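Local coordinates for WbbM protein (Klebsiella pneumoniae, PDB 6U4B) that acts as a bifunctional O-antigen polymerase, a trimeric, magnesium-binding enzyme that probably carries two glycosyltransferase modules in one chain, at residues 469-474 with 502-507; 388-393 with 491-496; 155-160 with 277-282. One frame throughout, in Å; residues are numbered along the deposited sequence.

Overall arrangement
Interaction 3 comes first along the chain, closing before the other two open, and lies in the N-terminal mixed sheet, where strands 152-159 and 277-285 run parallel. Interactions 1 and 2 belong to the glycosyltransferase family 8 half, and their segments alternate in sequence. Their centres are about 14 Å apart, and they touch: Arg389 of interaction 2 forms a salt bridge with Asp506 of interaction 1, joining the 3-10 turn 388-391 to helix 505-513, which follows helix 489-499. Interaction 1 lies beside the magnesium site; interaction 2 reaches it through Arg389, which also bridges to Asp406. Interaction 3 is centred about 56 Å from interaction 1 and 43 Å from interaction 2, in keeping with two separate modules.

Interaction 1: residues 469-474 with 502-507; sequences DEYFQA and YWFLDQ
Gln507 meets the Tyr471 ring at its edge, NE2 close to the ring plane, with the two flat groups turned 88° to each other. Tyr471 OH also reaches Phe504, coming obliquely to its ring and lying 3.8 Å from Phe504 CB, while Phe504 itself lays CE2 over the middle of one face of the neighbouring indole of Trp503. From helix 505-513, Gln507 reaches across with CG anti to its backbone N (chi1 -175°) and the chain extended beyond, so that its amide arrives between the phenol and the corner of the chain at Ala474. Both ends of that amide work. NE2 donates to Tyr471 OH at 3.1 Å, with the hydroxyl tilted from the amide plane; OE1 accepts from Ala474 N at 3.0 Å, a fairly straight bond of 158° at the hydrogen. Ala474 CB packs alongside, 3.9 Å from Gln507 CG. Gln473 NE2 also comes within 3.1 Å of Gln507 OE1, while Gln473 OE1 is bonded to Gly475 N and Asn526 ND2. The Gln473 side chain lies about 6 Å from the bound magnesium and about 4 Å from that of the metal ligand His560. Tyr471 OH accepts from Gln507 NE2 and also bonds Asp508 OD1, which, if ionised as expected, would accept the phenol's hydrogen; the hydroxyl, shared between amide and carboxylate, is thereby limited in rotation, and the Tyr471 loop is held against helix 505-513.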
loop_
_atom_site.group_PDB
_atom_site.type_symbol
_atom_site.label_atom_id
_atom_site.label_comp_id
_atom_site.label_asym_id
_atom_site.label_seq_id
_atom_site.Cartn_x
_atom_site.Cartn_y
_atom_site.Cartn_z
ATOM N N ASP A 469 8.639 -30.554 -32.948
ATOM C CA ASP A 469 8.834 -29.128 -32.733
ATOM C C ASP A 469 7.548 -28.415 -32.330
ATOM O O ASP A 469 7.611 -27.282 -31.846
ATOM C CB ASP A 469 9.424 -28.504 -33.997
ATOM C CG ASP A 469 10.006 -27.131 -33.753
ATOM O OD1 ASP A 469 9.389 -26.136 -34.186
ATOM O OD2 ASP A 469 11.075 -27.047 -33.110
ATOM N N GLU A 470 6.390 -29.048 -32.502
ATOM C CA GLU A 470 5.118 -28.432 -32.149
ATOM C C GLU A 470 4.714 -28.700 -30.704
ATOM O O GLU A 470 3.568 -28.431 -30.329
ATOM C CB GLU A 470 4.021 -28.907 -33.105
ATOM C CG GLU A 470 4.163 -28.344 -34.515
ATOM C CD GLU A 470 3.167 -28.942 -35.486
ATOM O OE1 GLU A 470 2.354 -29.785 -35.056
ATOM O OE2 GLU A 470 3.199 -28.574 -36.681
ATOM N N TYR A 471 5.630 -29.215 -29.890
ATOM C CA TYR A 471 5.349 -29.472 -28.485
ATOM C C TYR A 471 5.095 -28.156 -27.755
ATOM O O TYR A 471 5.920 -27.239 -27.806
ATOM C CB TYR A 471 6.525 -30.216 -27.857
ATOM C CG TYR A 471 6.264 -30.779 -26.481
ATOM C CD1 TYR A 471 6.425 -29.995 -25.342
ATOM C CD2 TYR A 471 5.876 -32.103 -26.317
ATOM C CE1 TYR A 471 6.199 -30.513 -24.083
ATOM C CE2 TYR A 471 5.645 -32.629 -25.064
ATOM C CZ TYR A 471 5.808 -31.834 -23.950
ATOM O OH TYR A 471 5.578 -32.360 -22.701
ATOM N N PHE A 472 3.953 -28.060 -27.078
ATOM C CA PHE A 472 3.542 -26.831 -26.416
ATOM C C PHE A 472 3.631 -26.973 -24.902
ATOM O O PHE A 472 3.497 -28.071 -24.352
ATOM C CB PHE A 472 2.112 -26.433 -26.814
ATOM C CG PHE A 472 1.050 -27.386 -26.326
ATOM C CD1 PHE A 472 0.512 -27.260 -25.052
ATOM C CD2 PHE A 472 0.574 -28.393 -27.150
ATOM C CE1 PHE A 472 -0.464 -28.131 -24.605
ATOM C CE2 PHE A 472 -0.404 -29.264 -26.709
ATOM C CZ PHE A 472 -0.923 -29.133 -25.436
ATOM N N GLN A 473 3.837 -25.842 -24.233
ATOM C CA GLN A 473 3.938 -25.798 -22.783
ATOM C C GLN A 473 2.552 -25.637 -22.166
ATOM O O GLN A 473 1.718 -24.883 -22.675
ATOM C CB GLN A 473 4.855 -24.652 -22.352
ATOM C CG GLN A 473 5.747 -24.981 -21.171
ATOM C CD GLN A 473 5.040 -24.827 -19.843
ATOM O OE1 GLN A 473 4.312 -23.858 -19.625
ATOM N NE2 GLN A 473 5.248 -25.784 -18.947
ATOM N N ALA A 474 2.312 -26.350 -21.067
ATOM C CA ALA A 474 0.989 -26.427 -20.457
ATOM C C ALA A 474 0.764 -25.389 -19.362
ATOM O O ALA A 474 -0.263 -25.448 -18.676
ATOM C CB ALA A 474 0.753 -27.829 -19.884
ATOM N N TYR A 502 3.504 -41.153 -18.394
ATOM C CA TYR A 502 4.226 -40.326 -19.349
ATOM C C TYR A 502 5.277 -39.470 -18.654
ATOM O O TYR A 502 5.178 -39.161 -17.462
ATOM C CB TYR A 502 3.258 -39.435 -20.136
ATOM C CG TYR A 502 2.258 -40.226 -20.948
ATOM C CD1 TYR A 502 2.564 -40.657 -22.233
ATOM C CD2 TYR A 502 1.013 -40.554 -20.425
ATOM C CE1 TYR A 502 1.657 -41.387 -22.975
ATOM C CE2 TYR A 502 0.098 -41.280 -21.161
ATOM C CZ TYR A 502 0.426 -41.695 -22.434
ATOM O OH TYR A 502 -0.480 -42.424 -23.171
ATOM N N TRP A 503 6.285 -39.077 -19.437
ATOM C CA TRP A 503 7.430 -38.349 -18.900
ATOM C C TRP A 503 6.994 -37.072 -18.190
ATOM O O TRP A 503 7.341 -36.846 -17.025
ATOM C CB TRP A 503 8.411 -38.037 -20.030
ATOM C CG TRP A 503 9.721 -37.481 -19.575
ATOM C CD1 TRP A 503 10.252 -37.551 -18.320
ATOM C CD2 TRP A 503 10.673 -36.766 -20.374
ATOM N NE1 TRP A 503 11.474 -36.924 -18.288
ATOM C CE2 TRP A 503 11.755 -36.434 -19.536
ATOM C CE3 TRP A 503 10.712 -36.373 -21.716
ATOM C CZ2 TRP A 503 12.866 -35.730 -19.994
ATOM C CZ3 TRP A 503 11.816 -35.675 -22.170
ATOM C CH2 TRP A 503 12.878 -35.360 -21.312
ATOM N N PHE A 504 6.227 -36.226 -18.875
ATOM C CA PHE A 504 5.729 -34.986 -18.296
ATOM C C PHE A 504 4.226 -35.033 -18.041
ATOM O O PHE A 504 3.537 -34.017 -18.164
ATOM C CB PHE A 504 6.098 -33.797 -19.181
ATOM C CG PHE A 504 7.534 -33.385 -19.052
ATOM C CD1 PHE A 504 7.941 -32.561 -18.015
ATOM C CD2 PHE A 504 8.482 -33.838 -19.952
ATOM C CE1 PHE A 504 9.268 -32.184 -17.888
ATOM C CE2 PHE A 504 9.808 -33.466 -19.831
ATOM C CZ PHE A 504 10.201 -32.639 -18.798
ATOM N N LEU A 505 3.713 -36.213 -17.703
ATOM C CA LEU A 505 2.380 -36.391 -17.108
ATOM C C LEU A 505 1.330 -35.786 -18.040
ATOM O O LEU A 505 1.351 -36.079 -19.247
ATOM C CB LEU A 505 2.415 -35.822 -15.693
ATOM C CG LEU A 505 3.610 -36.209 -14.820
ATOM C CD1 LEU A 505 3.553 -35.480 -13.487
ATOM C CD2 LEU A 505 3.677 -37.715 -14.607
ATOM N N ASP A 506 0.418 -34.945 -17.543
ATOM C CA ASP A 506 -0.682 -34.448 -18.362
ATOM C C ASP A 506 -0.212 -33.530 -19.481
ATOM O O ASP A 506 -0.921 -33.389 -20.485
ATOM C CB ASP A 506 -1.705 -33.719 -17.489
ATOM C CG ASP A 506 -1.104 -32.540 -16.744
ATOM O OD1 ASP A 506 0.032 -32.666 -16.238
ATOM O OD2 ASP A 506 -1.767 -31.486 -16.667
ATOM N N GLN A 507 0.952 -32.894 -19.335
ATOM C CA GLN A 507 1.492 -32.116 -20.446
ATOM C C GLN A 507 1.765 -33.012 -21.647
ATOM O O GLN A 507 1.476 -32.638 -22.791
ATOM C CB GLN A 507 2.762 -31.375 -20.022
ATOM C CG GLN A 507 3.309 -30.442 -21.104
ATOM C CD GLN A 507 4.451 -29.567 -20.613
ATOM O OE1 GLN A 507 4.240 -28.425 -20.207
ATOM N NE2 GLN A 507 5.668 -30.098 -20.655
#

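Interaction 2: residues 388-393 with 491-496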
loop_
_atom_site.group_PDB
_atom_site.type_symbol
_atom_site.label_atom_id
_atom_site.label_comp_id
_atom_site.label_asym_id
_atom_site.label_seq_id
_atom_site.Cartn_x
_atom_site.Cartn_y
_atom_site.Cartn_z
ATOM N N ALA A 388 -5.214 -32.258 -13.025
ATOM C CA ALA A 388 -6.419 -31.432 -13.008
ATOM C C ALA A 388 -6.747 -30.875 -14.388
ATOM O O ALA A 388 -7.923 -30.781 -14.761
ATOM C CB ALA A 388 -6.254 -30.294 -12.000
ATOM N N ARG A 389 -5.722 -30.497 -15.160
ATOM C CA ARG A 389 -5.954 -29.901 -16.473
ATOM C C ARG A 389 -6.753 -30.823 -17.387
ATOM O O ARG A 389 -7.540 -30.346 -18.215
ATOM C CB ARG A 389 -4.620 -29.537 -17.125
ATOM C CG ARG A 389 -3.967 -28.276 -16.566
ATOM C CD ARG A 389 -2.659 -27.983 -17.285
ATOM N NE ARG A 389 -1.609 -28.922 -16.909
ATOM C CZ ARG A 389 -0.414 -28.568 -16.447
ATOM N NH1 ARG A 389 -0.098 -27.285 -16.320
ATOM N NH2 ARG A 389 0.475 -29.499 -16.129
ATOM N N LEU A 390 -6.571 -32.141 -17.256
ATOM C CA LEU A 390 -7.287 -33.084 -18.109
ATOM C C LEU A 390 -8.794 -33.031 -17.901
ATOM O O LEU A 390 -9.545 -33.404 -18.807
ATOM C CB LEU A 390 -6.794 -34.508 -17.854
ATOM C CG LEU A 390 -5.303 -34.778 -18.035
ATOM C CD1 LEU A 390 -5.008 -36.254 -17.810
ATOM C CD2 LEU A 390 -4.842 -34.338 -19.414
ATOM N N PHE A 391 -9.252 -32.580 -16.738
ATOM C CA PHE A 391 -10.671 -32.585 -16.412
ATOM C C PHE A 391 -11.361 -31.270 -16.737
ATOM O O PHE A 391 -12.562 -31.136 -16.473
ATOM C CB PHE A 391 -10.860 -32.929 -14.931
ATOM C CG PHE A 391 -10.364 -34.299 -14.570
ATOM C CD1 PHE A 391 -9.058 -34.486 -14.142
ATOM C CD2 PHE A 391 -11.193 -35.404 -14.684
ATOM C CE1 PHE A 391 -8.595 -35.747 -13.823
ATOM C CE2 PHE A 391 -10.734 -36.673 -14.365
ATOM C CZ PHE A 391 -9.433 -36.844 -13.934
ATOM N N ILE A 392 -10.630 -30.304 -17.307
ATOM C CA ILE A 392 -11.246 -29.019 -17.652
ATOM C C ILE A 392 -12.387 -29.169 -18.651
ATOM O O ILE A 392 -13.446 -28.562 -18.430
ATOM C CB ILE A 392 -10.168 -28.025 -18.109
ATOM C CG1 ILE A 392 -9.385 -27.523 -16.894
ATOM C CG2 ILE A 392 -10.792 -26.866 -18.875
ATOM C CD1 ILE A 392 -8.086 -26.821 -17.235
ATOM N N PRO A 393 -12.272 -29.939 -19.736
ATOM C CA PRO A 393 -13.420 -30.065 -20.655
ATOM C C PRO A 393 -14.654 -30.698 -20.029
ATOM O O PRO A 393 -15.754 -30.531 -20.570
ATOM C CB PRO A 393 -12.868 -30.929 -21.799
ATOM C CG PRO A 393 -11.685 -31.621 -21.224
ATOM C CD PRO A 393 -11.091 -30.648 -20.261
ATOM N N ALA A 491 -13.065 -37.996 -23.217
ATOM C CA ALA A 491 -12.977 -39.454 -23.200
ATOM C C ALA A 491 -11.628 -39.928 -23.727
ATOM O O ALA A 491 -11.063 -40.904 -23.220
ATOM C CB ALA A 491 -14.117 -40.061 -24.019
ATOM N N GLU A 492 -11.099 -39.248 -24.746
ATOM C CA GLU A 492 -9.786 -39.604 -25.273
ATOM C C GLU A 492 -8.684 -39.286 -24.269
ATOM O O GLU A 492 -7.745 -40.075 -24.098
ATOM C CB GLU A 492 -9.540 -38.874 -26.594
ATOM C CG GLU A 492 -8.193 -39.170 -27.232
ATOM C CD GLU A 492 -8.129 -40.552 -27.858
ATOM O OE1 GLU A 492 -9.174 -41.237 -27.918
ATOM O OE2 GLU A 492 -7.029 -40.951 -28.295
ATOM N N LEU A 493 -8.777 -38.131 -23.602
ATOM C CA LEU A 493 -7.806 -37.787 -22.567
ATOM C C LEU A 493 -7.763 -38.851 -21.477
ATOM O O LEU A 493 -6.680 -39.247 -21.028
ATOM C CB LEU A 493 -8.138 -36.421 -21.967
ATOM C CG LEU A 493 -8.027 -35.185 -22.864
ATOM C CD1 LEU A 493 -8.643 -33.973 -22.177
ATOM C CD2 LEU A 493 -6.574 -34.907 -23.237
ATOM N N MET A 494 -8.934 -39.329 -21.046
ATOM C CA MET A 494 -8.977 -40.382 -20.039
ATOM C C MET A 494 -8.380 -41.678 -20.570
ATOM O O MET A 494 -7.622 -42.353 -19.862
ATOM C CB MET A 494 -10.418 -40.604 -19.577
ATOM C CG MET A 494 -11.027 -39.409 -18.851
ATOM S SD MET A 494 -10.150 -38.958 -17.335
ATOM C CE MET A 494 -9.120 -37.599 -17.899
ATOM N N ARG A 495 -8.702 -42.038 -21.815
ATOM C CA ARG A 495 -8.149 -43.258 -22.393
ATOM C C ARG A 495 -6.626 -43.207 -22.427
ATOM O O ARG A 495 -5.959 -44.177 -22.048
ATOM C CB ARG A 495 -8.713 -43.476 -23.795
ATOM C CG ARG A 495 -8.463 -44.875 -24.342
ATOM C CD ARG A 495 -8.762 -44.935 -25.830
ATOM N NE ARG A 495 -7.937 -43.993 -26.586
ATOM C CZ ARG A 495 -6.721 -44.269 -27.045
ATOM N NH1 ARG A 495 -6.182 -45.462 -26.826
ATOM N NH2 ARG A 495 -6.043 -43.352 -27.722
ATOM N N VAL A 496 -6.061 -42.076 -22.857
ATOM C CA VAL A 496 -4.608 -41.931 -22.899
ATOM C C VAL A 496 -4.026 -41.970 -21.490
ATOM O O VAL A 496 -2.955 -42.547 -21.263
ATOM C CB VAL A 496 -4.227 -40.637 -23.642
ATOM C CG1 VAL A 496 -2.756 -40.300 -23.430
ATOM C CG2 VAL A 496 -4.531 -40.772 -25.124
#
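Met494 brings its terminal methyl over one face of the Phe391 ring, and this Met-aromatic contact is the distinctive feature of an otherwise plain apolar interface. It joins helix 489-499 to the 3-10 turn 388-391 and the beginning of helix 392-395, inside what family 8 membership suggests is a GT-A type glycosyltransferase fold. Met494 CE stands 4.2 Å from the centroid of the Phe391 ring, 22° off the normal and displaced toward the rim, which makes it a CH-pi contact. The sulfur comes in more obliquely, with Met494 SD 3.8 Å from Phe391 CE2. Bends at chi2 (-61°) and chi3 (99°) curl the methionine so that its methyl, instead of continuing outward, also lies against Leu390, 3.9 Å from CE to Leu390 CB. Phe391 is held from elsewhere as well, since its ring stacks with that of Phe370.

Beside this, Leu390 and Leu493 have the nearest CA atoms of the two segments, 6.5 Å apart. Their side chains meet through one branch each, Leu390 CD2 to Leu493 CD2 at 4.2 Å, while Leu390 also packs on Asp506 and Met510 of helix 505-513. Next to Leu390 in the same turn, Arg389 makes salt bridges with Asp506 and with Asp406, a magnesium ligand, so the turn that packs on helix 489-499 also carries a second-shell residue of that site. The other branch of Leu493 reaches the start of helix 392-395: CD1 touches Pro393 CG at 4.0 Å and lies 3.5 Å from the carbonyl oxygen of Leu390.

Interaction 3: residues 155-160 with 277-282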
loop_
_atom_site.group_PDB
_atom_site.type_symbol
_atom_site.label_atom_id
_atom_site.label_comp_id
_atom_site.label_asym_id
_atom_site.label_seq_id
_atom_site.Cartn_x
_atom_site.Cartn_y
_atom_site.Cartn_z
ATOM N N PRO A 155 -40.417 -43.428 4.058
ATOM C CA PRO A 155 -39.918 -44.802 4.208
ATOM C C PRO A 155 -40.703 -45.628 5.210
ATOM O O PRO A 155 -41.622 -45.122 5.866
ATOM C CB PRO A 155 -38.472 -44.597 4.678
ATOM C CG PRO A 155 -38.455 -43.253 5.284
ATOM C CD PRO A 155 -39.388 -42.446 4.442
ATOM N N LYS A 156 -40.330 -46.900 5.336
ATOM C CA LYS A 156 -40.956 -47.773 6.314
ATOM C C LYS A 156 -40.570 -47.354 7.727
ATOM O O LYS A 156 -39.489 -46.805 7.964
ATOM C CB LYS A 156 -40.545 -49.226 6.080
ATOM C CG LYS A 156 -40.901 -49.773 4.708
ATOM C CD LYS A 156 -40.892 -51.297 4.700
ATOM C CE LYS A 156 -39.810 -51.848 3.791
ATOM N NZ LYS A 156 -40.306 -53.000 2.987
ATOM N N LYS A 157 -41.474 -47.604 8.672
ATOM C CA LYS A 157 -41.148 -47.396 10.075
ATOM C C LYS A 157 -39.991 -48.299 10.485
ATOM O O LYS A 157 -39.776 -49.372 9.912
ATOM C CB LYS A 157 -42.360 -47.677 10.965
ATOM C CG LYS A 157 -43.406 -46.574 11.000
ATOM C CD LYS A 157 -44.517 -46.923 11.981
ATOM C CE LYS A 157 -45.583 -45.841 12.037
ATOM N NZ LYS A 157 -46.714 -46.235 12.926
ATOM N N TRP A 158 -39.245 -47.854 11.487
ATOM C CA TRP A 158 -38.154 -48.623 12.063
ATOM C C TRP A 158 -38.477 -48.920 13.521
ATOM O O TRP A 158 -38.972 -48.051 14.246
ATOM C CB TRP A 158 -36.826 -47.865 11.943
ATOM C CG TRP A 158 -35.635 -48.648 12.406
ATOM C CD1 TRP A 158 -35.058 -49.714 11.778
ATOM C CD2 TRP A 158 -34.864 -48.414 13.590
ATOM N NE1 TRP A 158 -33.981 -50.163 12.502
ATOM C CE2 TRP A 158 -33.840 -49.383 13.619
ATOM C CE3 TRP A 158 -34.942 -47.484 14.631
ATOM C CZ2 TRP A 158 -32.902 -49.447 14.647
ATOM C CZ3 TRP A 158 -34.010 -47.548 15.651
ATOM C CH2 TRP A 158 -33.002 -48.522 15.651
ATOM N N SER A 159 -38.203 -50.149 13.945
ATOM C CA SER A 159 -38.553 -50.602 15.284
ATOM C C SER A 159 -37.411 -50.331 16.252
ATOM O O SER A 159 -36.269 -50.734 16.005
ATOM C CB SER A 159 -38.895 -52.093 15.275
ATOM O OG SER A 159 -39.046 -52.589 16.592
ATOM N N VAL A 160 -37.724 -49.649 17.358
ATOM C CA VAL A 160 -36.719 -49.360 18.377
ATOM C C VAL A 160 -36.532 -50.501 19.363
ATOM O O VAL A 160 -35.572 -50.478 20.143
ATOM C CB VAL A 160 -37.075 -48.080 19.159
ATOM C CG1 VAL A 160 -37.121 -46.883 18.224
ATOM C CG2 VAL A 160 -38.402 -48.252 19.881
ATOM N N VAL A 277 -51.189 -42.708 3.593
ATOM C CA VAL A 277 -49.740 -42.797 3.698
ATOM C C VAL A 277 -49.276 -43.982 2.864
ATOM O O VAL A 277 -49.854 -45.074 2.950
ATOM C CB VAL A 277 -49.304 -42.946 5.166
ATOM C CG1 VAL A 277 -47.864 -43.410 5.256
ATOM C CG2 VAL A 277 -49.503 -41.636 5.917
ATOM N N LYS A 278 -48.245 -43.770 2.047
ATOM C CA LYS A 278 -47.653 -44.835 1.244
ATOM C C LYS A 278 -46.196 -44.989 1.658
ATOM O O LYS A 278 -45.373 -44.104 1.397
ATOM C CB LYS A 278 -47.774 -44.545 -0.252
ATOM C CG LYS A 278 -47.350 -45.717 -1.131
ATOM C CD LYS A 278 -47.433 -45.390 -2.619
ATOM C CE LYS A 278 -48.873 -45.323 -3.105
ATOM N NZ LYS A 278 -48.945 -45.164 -4.586
ATOM N N GLU A 279 -45.882 -46.107 2.307
ATOM C CA GLU A 279 -44.517 -46.386 2.728
ATOM C C GLU A 279 -43.729 -46.991 1.573
ATOM O O GLU A 279 -44.182 -47.942 0.930
ATOM C CB GLU A 279 -44.509 -47.329 3.931
ATOM C CG GLU A 279 -45.026 -46.690 5.211
ATOM C CD GLU A 279 -45.079 -47.660 6.376
ATOM O OE1 GLU A 279 -45.647 -47.295 7.426
ATOM O OE2 GLU A 279 -44.553 -48.785 6.245
ATOM N N LEU A 280 -42.551 -46.434 1.314
ATOM C CA LEU A 280 -41.703 -46.856 0.212
ATOM C C LEU A 280 -40.400 -47.431 0.751
ATOM O O LEU A 280 -40.003 -47.163 1.889
ATOM C CB LEU A 280 -41.405 -45.682 -0.731
ATOM C CG LEU A 280 -42.608 -44.897 -1.255
ATOM C CD1 LEU A 280 -42.145 -43.614 -1.925
ATOM C CD2 LEU A 280 -43.431 -45.743 -2.216
ATOM N N GLN A 281 -39.732 -48.226 -0.081
ATOM C CA GLN A 281 -38.422 -48.746 0.280
ATOM C C GLN A 281 -37.372 -47.639 0.230
ATOM O O GLN A 281 -37.513 -46.651 -0.496
ATOM C CB GLN A 281 -38.015 -49.886 -0.658
ATOM C CG GLN A 281 -38.911 -51.120 -0.603
ATOM C CD GLN A 281 -38.361 -52.269 -1.432
ATOM O OE1 GLN A 281 -38.458 -52.268 -2.660
ATOM N NE2 GLN A 281 -37.772 -53.252 -0.763
ATOM N N ARG A 282 -36.311 -47.814 1.014
ATOM C CA ARG A 282 -35.167 -46.914 1.018
ATOM C C ARG A 282 -34.049 -47.494 0.165
ATOM O O ARG A 282 -33.848 -48.709 0.126
ATOM C CB ARG A 282 -34.640 -46.678 2.437
ATOM C CG ARG A 282 -35.652 -46.104 3.402
ATOM C CD ARG A 282 -35.017 -45.766 4.749
ATOM N NE ARG A 282 -34.818 -46.941 5.596
ATOM C CZ ARG A 282 -35.727 -47.413 6.446
ATOM N NH1 ARG A 282 -36.906 -46.816 6.563
ATOM N NH2 ARG A 282 -35.461 -48.486 7.179
#
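Arg282 makes the hydrogen bond across this contact, from NH1 to the carbonyl oxygen of Lys156 at 2.9 Å. That oxygen lies in the guanidinium plane, at its edge, though the bond is bent to 142° at the hydrogen. A weaker polar contact runs between the backbones, where Pro155 CA directs its hydrogen at Leu280 O from 3.3 Å.

The apolar packing centres on Pro155, whose ring crosses the Arg282 chain at about a right angle. Pro155 CB is 3.4 Å from Arg282 CG and also meets the edge of the guanidinium; the bend at chi3 (-79°) folds the group back to this place. Strands 152-159 and 277-285 run parallel in the N-terminal mixed sheet; the backbone of Leu280 bonds to that of Leu154, and beside Pro155 the Arg282 side chain adds its own bond.

Charged groups border the contact. Lys156 turns its ammonium to Glu117, and Glu279 gives OE1 to Tyr211 OH. Lys157 NZ stays 5.7 Å from Glu279 OE1, a separation at which the opposite charges may attract weakly. The other carboxylate oxygen, Glu279 OE2, rests beside the backbone, 3.7 Å from Lys156 CA.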